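Local coordinates for carbonic anhydrase (Neosartorya fumigata, PDB 6LAI), which probably catalyses the reversible hydration of carbon dioxide to hydrogencarbonate as a zinc-dependent carbonic anhydrase of the beta class, at residues Gly59-Asp64 against Glu136-Glu141; Asn162-Val167 against Gly175-Glu180. The protein carries 1 engineered substitution. One frame throughout, in Å; residues are numbered along the deposited sequence.

Contact 1: Gly59-Asp64 against Glu136-Glu141; sequences GNMMVD and ELNVLE
Gly59 meets Asn138 where the loop after strand 52-57 reaches helix 128-148, a buried joint beside the zinc site of the beta-class carbonic anhydrase fold. Asn138 ND2 donates to Gly59 O over 2.9 Å. The acceptor lies in the plane of the donating amide and the donor in the carbonyl plane, yet the N-H...O angle of 136° shows a bent bond. Asn138 gets there because CG stands anti to the backbone N (chi1 -180°), which carries the amide off the helix towards the loop.

Asn60 follows, its amide plane turned 50° from that of Asn138. The two nitrogens, Asn60 ND2 and Asn138 ND2, approach to 3.6 Å without bonding; as donors they share one water, which accepts from Asn60 ND2 at 3.2 Å and from Asn138 ND2 at 3.0 Å. The same Asn60 ND2 rests against Val139 CG2 at 3.9 Å. Asn60 also touches Cys34, a zinc ligand, so its amide adjoins the metal's first shell, with Asn138 one step behind.

Met61 closes the contact at the oxygen end of the Asn138 amide, its methyl on the opposite side of the amide plane from Asn60 ND2. Trp107 and Leu111 of helix 107-117 touch Met61 too. Asn138 OD1 has a weak hydrogen bond from Gln142 NE2, and the extended thioether of Met61 crosses the amide at about a right angle, setting Met61 CE 3.6 Å from Asn138 OD1.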
loop_
_atom_site.group_PDB
_atom_site.type_symbol
_atom_site.label_atom_id
_atom_site.label_comp_id
_atom_site.label_asym_id
_atom_site.label_seq_id
_atom_site.Cartn_x
_atom_site.Cartn_y
_atom_site.Cartn_z
ATOM N N GLY A 59 5.524 7.038 3.465
ATOM C CA GLY A 59 6.920 7.348 3.084
ATOM C C GLY A 59 7.648 6.177 2.452
ATOM O O GLY A 59 8.897 6.189 2.501
ATOM N N ASN A 60 6.932 5.219 1.850
ATOM C CA ASN A 60 7.577 4.037 1.210
ATOM C C ASN A 60 8.584 3.464 2.207
ATOM O O ASN A 60 9.710 3.052 1.838
ATOM C CB ASN A 60 8.153 4.356 -0.183
ATOM C CG ASN A 60 9.080 5.550 -0.282
ATOM O OD1 ASN A 60 8.575 6.637 -0.540
ATOM N ND2 ASN A 60 10.393 5.373 -0.063
ATOM N N MET A 61 8.194 3.349 3.475
ATOM C CA MET A 61 9.054 2.768 4.523
ATOM C C MET A 61 8.581 1.380 4.905
ATOM O O MET A 61 7.416 1.001 4.672
ATOM C CB MET A 61 9.046 3.616 5.789
ATOM C CG MET A 61 9.511 5.002 5.567
ATOM S SD MET A 61 9.760 5.780 7.219
ATOM C CE MET A 61 10.011 7.467 6.736
ATOM N N MET A 62 9.544 0.608 5.399
ATOM C CA MET A 62 9.328 -0.671 6.088
ATOM C C MET A 62 9.915 -0.475 7.480
ATOM O O MET A 62 11.102 -0.092 7.596
ATOM C CB MET A 62 10.028 -1.828 5.371
ATOM C CG MET A 62 9.494 -2.020 3.998
ATOM S SD MET A 62 7.823 -2.737 4.018
ATOM C CE MET A 62 8.386 -4.442 4.064
ATOM N N VAL A 63 9.082 -0.617 8.499
ATOM C CA VAL A 63 9.482 -0.320 9.902
ATOM C C VAL A 63 9.343 -1.623 10.676
ATOM O O VAL A 63 8.901 -2.625 10.108
ATOM C CB VAL A 63 8.604 0.809 10.459
ATOM C CG1 VAL A 63 8.767 2.100 9.654
ATOM C CG2 VAL A 63 7.128 0.412 10.591
ATOM N N ASP A 64 9.624 -1.595 11.970
ATOM C CA ASP A 64 9.602 -2.857 12.742
ATOM C C ASP A 64 8.172 -3.057 13.229
ATOM O O ASP A 64 7.886 -2.742 14.406
ATOM C CB ASP A 64 10.645 -2.794 13.856
ATOM C CG ASP A 64 10.621 -3.984 14.792
ATOM O OD1 ASP A 64 10.080 -5.035 14.401
ATOM O OD2 ASP A 64 11.144 -3.845 15.898
ATOM N N GLU A 136 15.672 10.885 -1.491
ATOM C CA GLU A 136 16.730 9.951 -1.974
ATOM C C GLU A 136 17.364 9.241 -0.773
ATOM O O GLU A 136 17.513 8.001 -0.789
ATOM C CB GLU A 136 17.769 10.740 -2.753
ATOM C CG GLU A 136 17.268 11.333 -4.052
ATOM C CD GLU A 136 18.193 12.387 -4.660
ATOM O OE1 GLU A 136 19.252 12.615 -4.052
ATOM O OE2 GLU A 136 17.810 12.977 -5.702
ATOM N N LEU A 137 17.718 9.975 0.260
ATOM C CA LEU A 137 18.323 9.408 1.481
ATOM C C LEU A 137 17.374 8.397 2.140
ATOM O O LEU A 137 17.828 7.417 2.671
ATOM C CB LEU A 137 18.720 10.524 2.430
ATOM C CG LEU A 137 19.894 11.374 1.971
ATOM C CD1 LEU A 137 19.907 12.672 2.784
ATOM C CD2 LEU A 137 21.222 10.613 2.072
ATOM N N ASN A 138 16.059 8.675 2.173
ATOM C CA ASN A 138 15.104 7.734 2.772
ATOM C C ASN A 138 15.123 6.438 1.948
ATOM O O ASN A 138 15.121 5.343 2.518
ATOM C CB ASN A 138 13.723 8.409 2.845
ATOM C CG ASN A 138 12.688 7.507 3.457
ATOM O OD1 ASN A 138 12.869 6.975 4.542
ATOM N ND2 ASN A 138 11.571 7.320 2.746
ATOM N N VAL A 139 15.117 6.532 0.633
ATOM C CA VAL A 139 15.165 5.307 -0.223
ATOM C C VAL A 139 16.431 4.508 0.129
ATOM O O VAL A 139 16.318 3.297 0.419
ATOM C CB VAL A 139 15.051 5.577 -1.720
ATOM C CG1 VAL A 139 15.292 4.312 -2.513
ATOM C CG2 VAL A 139 13.690 6.165 -2.089
ATOM N N LEU A 140 17.572 5.167 0.168
ATOM C CA LEU A 140 18.848 4.454 0.467
ATOM C C LEU A 140 18.780 3.800 1.849
ATOM O O LEU A 140 19.140 2.600 1.983
ATOM C CB LEU A 140 19.997 5.459 0.428
ATOM C CG LEU A 140 20.349 5.916 -0.973
ATOM C CD1 LEU A 140 21.255 7.132 -0.971
ATOM C CD2 LEU A 140 21.000 4.769 -1.747
ATOM N N GLU A 141 18.272 4.504 2.864
ATOM C CA GLU A 141 18.204 3.945 4.230
ATOM C C GLU A 141 17.216 2.788 4.250
ATOM O O GLU A 141 17.453 1.792 4.954
ATOM C CB GLU A 141 17.761 5.025 5.221
ATOM C CG GLU A 141 17.210 4.468 6.545
ATOM C CD GLU A 141 18.251 3.767 7.389
ATOM O OE1 GLU A 141 19.444 4.017 7.155
ATOM O OE2 GLU A 141 17.846 2.935 8.253
HETATM O O HOH W 1 11.702 8.313 -0.059
#

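Contact 2: Asn162-Val167 against Gly175-Glu180; sequences NIWGMV and GYQLIE
Val167 and Tyr176 face each other as an antiparallel hydrogen-bonded pair, and their backbones exchange two bonds: Val167 N to Tyr176 O at 2.8 Å and Tyr176 N to Val167 O at 2.9 Å. Further along, Leu178 N donates to Gly165 O nearly straight at the hydrogen (169°), although the donor stands well above the carbonyl plane. Between these bonds sits the non-hydrogen-bonded pair Met166 and Gln177, whose CA atoms come within 4.2 Å. Here the CA of Met166 makes a CA-H...O contact of 3.1 Å with Tyr176 O.

Water extends the ladder where the strands part. One molecule accepts from Gly165 N and donates to Leu178 O, with a weak third bond from Gln177 NE2. It also lies in plane at the edge of the Trp164 ring.

Side chains divide between the two faces. With Met166 and Gln177 on one, the methionine chain bends at its last torsion and lays its methyl over a glycine, Met166 CE lying 3.5 Å from Gly175 CA. The extended Gln177 brings NE2 to 3.6 Å from Trp164 CE3, amide and indole planes 78° apart, while the indole NE1 is hydrogen-bonded to Asn83 OD1. On the face of Val167 and Tyr176, Val167 CG2 packs on Leu178 CD1 at 4.1 Å, and Val167 O lies at the edge of the tyrosine ring. Tyr176 OH is hydrogen-bonded to Thr172 OG1.

The strand segments diverge from strict antiparallel, with 138° between their directions, in a twisted beta hairpin that continues the sheet beyond parallel strand 83-89.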
loop_
_atom_site.group_PDB
_atom_site.type_symbol
_atom_site.label_atom_id
_atom_site.label_comp_id
_atom_site.label_asym_id
_atom_site.label_seq_id
_atom_site.Cartn_x
_atom_site.Cartn_y
_atom_site.Cartn_z
ATOM N N ASN A 162 17.354 -9.713 -4.261
ATOM C CA ASN A 162 17.959 -8.408 -4.531
ATOM C C ASN A 162 16.930 -7.364 -4.084
ATOM O O ASN A 162 15.727 -7.559 -4.307
ATOM C CB ASN A 162 18.343 -8.193 -5.992
ATOM C CG ASN A 162 19.544 -9.033 -6.436
ATOM O OD1 ASN A 162 20.641 -8.778 -6.031
ATOM N ND2 ASN A 162 19.312 -9.969 -7.318
ATOM N N ILE A 163 17.443 -6.347 -3.445
ATOM C CA ILE A 163 16.657 -5.168 -3.016
ATOM C C ILE A 163 17.217 -3.970 -3.774
ATOM O O ILE A 163 18.414 -3.746 -3.745
ATOM C CB ILE A 163 16.694 -4.985 -1.493
ATOM C CG1 ILE A 163 16.376 -6.290 -0.768
ATOM C CG2 ILE A 163 15.768 -3.857 -1.070
ATOM C CD1 ILE A 163 16.179 -6.191 0.690
ATOM N N TRP A 164 16.327 -3.189 -4.395
ATOM C CA TRP A 164 16.698 -2.081 -5.283
ATOM C C TRP A 164 16.030 -0.799 -4.807
ATOM O O TRP A 164 14.910 -0.884 -4.231
ATOM C CB TRP A 164 16.273 -2.412 -6.713
ATOM C CG TRP A 164 16.676 -3.762 -7.195
ATOM C CD1 TRP A 164 15.886 -4.861 -7.300
ATOM C CD2 TRP A 164 17.950 -4.104 -7.772
ATOM N NE1 TRP A 164 16.608 -5.909 -7.837
ATOM C CE2 TRP A 164 17.842 -5.443 -8.176
ATOM C CE3 TRP A 164 19.158 -3.418 -7.948
ATOM C CZ2 TRP A 164 18.924 -6.141 -8.710
ATOM C CZ3 TRP A 164 20.210 -4.109 -8.519
ATOM C CH2 TRP A 164 20.070 -5.435 -8.904
ATOM N N GLY A 165 16.708 0.328 -5.001
ATOM C CA GLY A 165 16.128 1.635 -4.683
ATOM C C GLY A 165 15.955 2.454 -5.925
ATOM O O GLY A 165 16.864 2.481 -6.801
ATOM N N MET A 166 14.825 3.134 -6.053
ATOM C CA MET A 166 14.664 4.103 -7.149
ATOM C C MET A 166 13.810 5.267 -6.659
ATOM O O MET A 166 13.227 5.178 -5.567
ATOM C CB MET A 166 14.012 3.482 -8.372
ATOM C CG MET A 166 12.636 2.979 -8.156
ATOM S SD MET A 166 11.693 2.595 -9.624
ATOM C CE MET A 166 11.375 4.241 -10.228
ATOM N N VAL A 167 13.849 6.329 -7.436
ATOM C CA VAL A 167 13.003 7.511 -7.171
ATOM C C VAL A 167 12.286 7.848 -8.471
ATOM O O VAL A 167 12.919 7.878 -9.535
ATOM C CB VAL A 167 13.795 8.724 -6.669
ATOM C CG1 VAL A 167 12.916 9.894 -6.344
ATOM C CG2 VAL A 167 14.678 8.381 -5.503
ATOM N N GLY A 175 11.768 7.140 -13.893
ATOM C CA GLY A 175 12.372 6.627 -12.660
ATOM C C GLY A 175 13.871 6.666 -12.757
ATOM O O GLY A 175 14.396 6.681 -13.906
ATOM N N TYR A 176 14.521 6.756 -11.621
ATOM C CA TYR A 176 16.000 6.853 -11.491
ATOM C C TYR A 176 16.415 5.833 -10.460
ATOM O O TYR A 176 15.933 5.924 -9.313
ATOM C CB TYR A 176 16.451 8.256 -11.084
ATOM C CG TYR A 176 16.005 9.321 -12.057
ATOM C CD1 TYR A 176 16.830 9.777 -13.071
ATOM C CD2 TYR A 176 14.743 9.846 -11.981
ATOM C CE1 TYR A 176 16.368 10.692 -14.009
ATOM C CE2 TYR A 176 14.256 10.748 -12.907
ATOM C CZ TYR A 176 15.084 11.186 -13.922
ATOM O OH TYR A 176 14.594 12.097 -14.809
ATOM N N GLN A 177 17.317 4.931 -10.844
ATOM C CA GLN A 177 17.830 3.947 -9.908
ATOM C C GLN A 177 18.890 4.628 -9.041
ATOM O O GLN A 177 19.719 5.410 -9.563
ATOM C CB GLN A 177 18.370 2.737 -10.660
ATOM C CG GLN A 177 18.844 1.654 -9.719
ATOM C CD GLN A 177 19.547 0.558 -10.465
ATOM O OE1 GLN A 177 19.658 0.578 -11.695
ATOM N NE2 GLN A 177 20.017 -0.408 -9.700
ATOM N N LEU A 178 18.892 4.306 -7.758
ATOM C CA LEU A 178 19.980 4.700 -6.845
ATOM C C LEU A 178 21.085 3.639 -6.956
ATOM O O LEU A 178 20.831 2.454 -6.684
ATOM C CB LEU A 178 19.412 4.879 -5.439
ATOM C CG LEU A 178 18.706 6.213 -5.227
ATOM C CD1 LEU A 178 17.810 6.212 -4.011
ATOM C CD2 LEU A 178 19.722 7.340 -5.099
ATOM N N ILE A 179 22.256 4.029 -7.475
ATOM C CA ILE A 179 23.367 3.051 -7.701
ATOM C C ILE A 179 24.247 2.973 -6.442
ATOM O O ILE A 179 24.289 1.866 -5.862
ATOM C CB ILE A 179 24.114 3.309 -9.027
ATOM C CG1 ILE A 179 23.316 2.701 -10.187
ATOM C CG2 ILE A 179 25.552 2.785 -8.993
ATOM C CD1 ILE A 179 23.970 2.876 -11.548
ATOM N N GLU A 180 24.887 4.057 -5.992
ATOM C CA GLU A 180 25.618 4.057 -4.686
ATOM C C GLU A 180 26.608 2.880 -4.591
ATOM O O GLU A 180 27.306 2.447 -5.509
ATOM C CB GLU A 180 24.603 3.962 -3.540
ATOM C CG GLU A 180 25.131 4.467 -2.204
ATOM C CD GLU A 180 26.013 3.480 -1.462
ATOM O OE1 GLU A 180 25.655 2.290 -1.432
ATOM O OE2 GLU A 180 27.065 3.902 -0.937
HETATM O O HOH W 2 19.372 0.213 -6.363
#

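Strand 11-13 opens the chain, strands 29-34 and 52-57 follow, and the loop that leaves the last of them enters contact 1. That contact closes a long excursion, through helix 66-77, strand 83-89 and helix 107-117, when helix 128-148 returns to the loop. Only afterwards does contact 2 open, and it closes a short turn between strands 162-169 and 174-178; the two are therefore in series, neither nested nor crossed. In space they adjoin through helix 128-148: Val139 CG1 packs 3.5 Å from both Leu178 CD1 and Gly165 CA. Helix 128-148 thus lies between the loop near the zinc ion and the hairpin, with Val139 touching both.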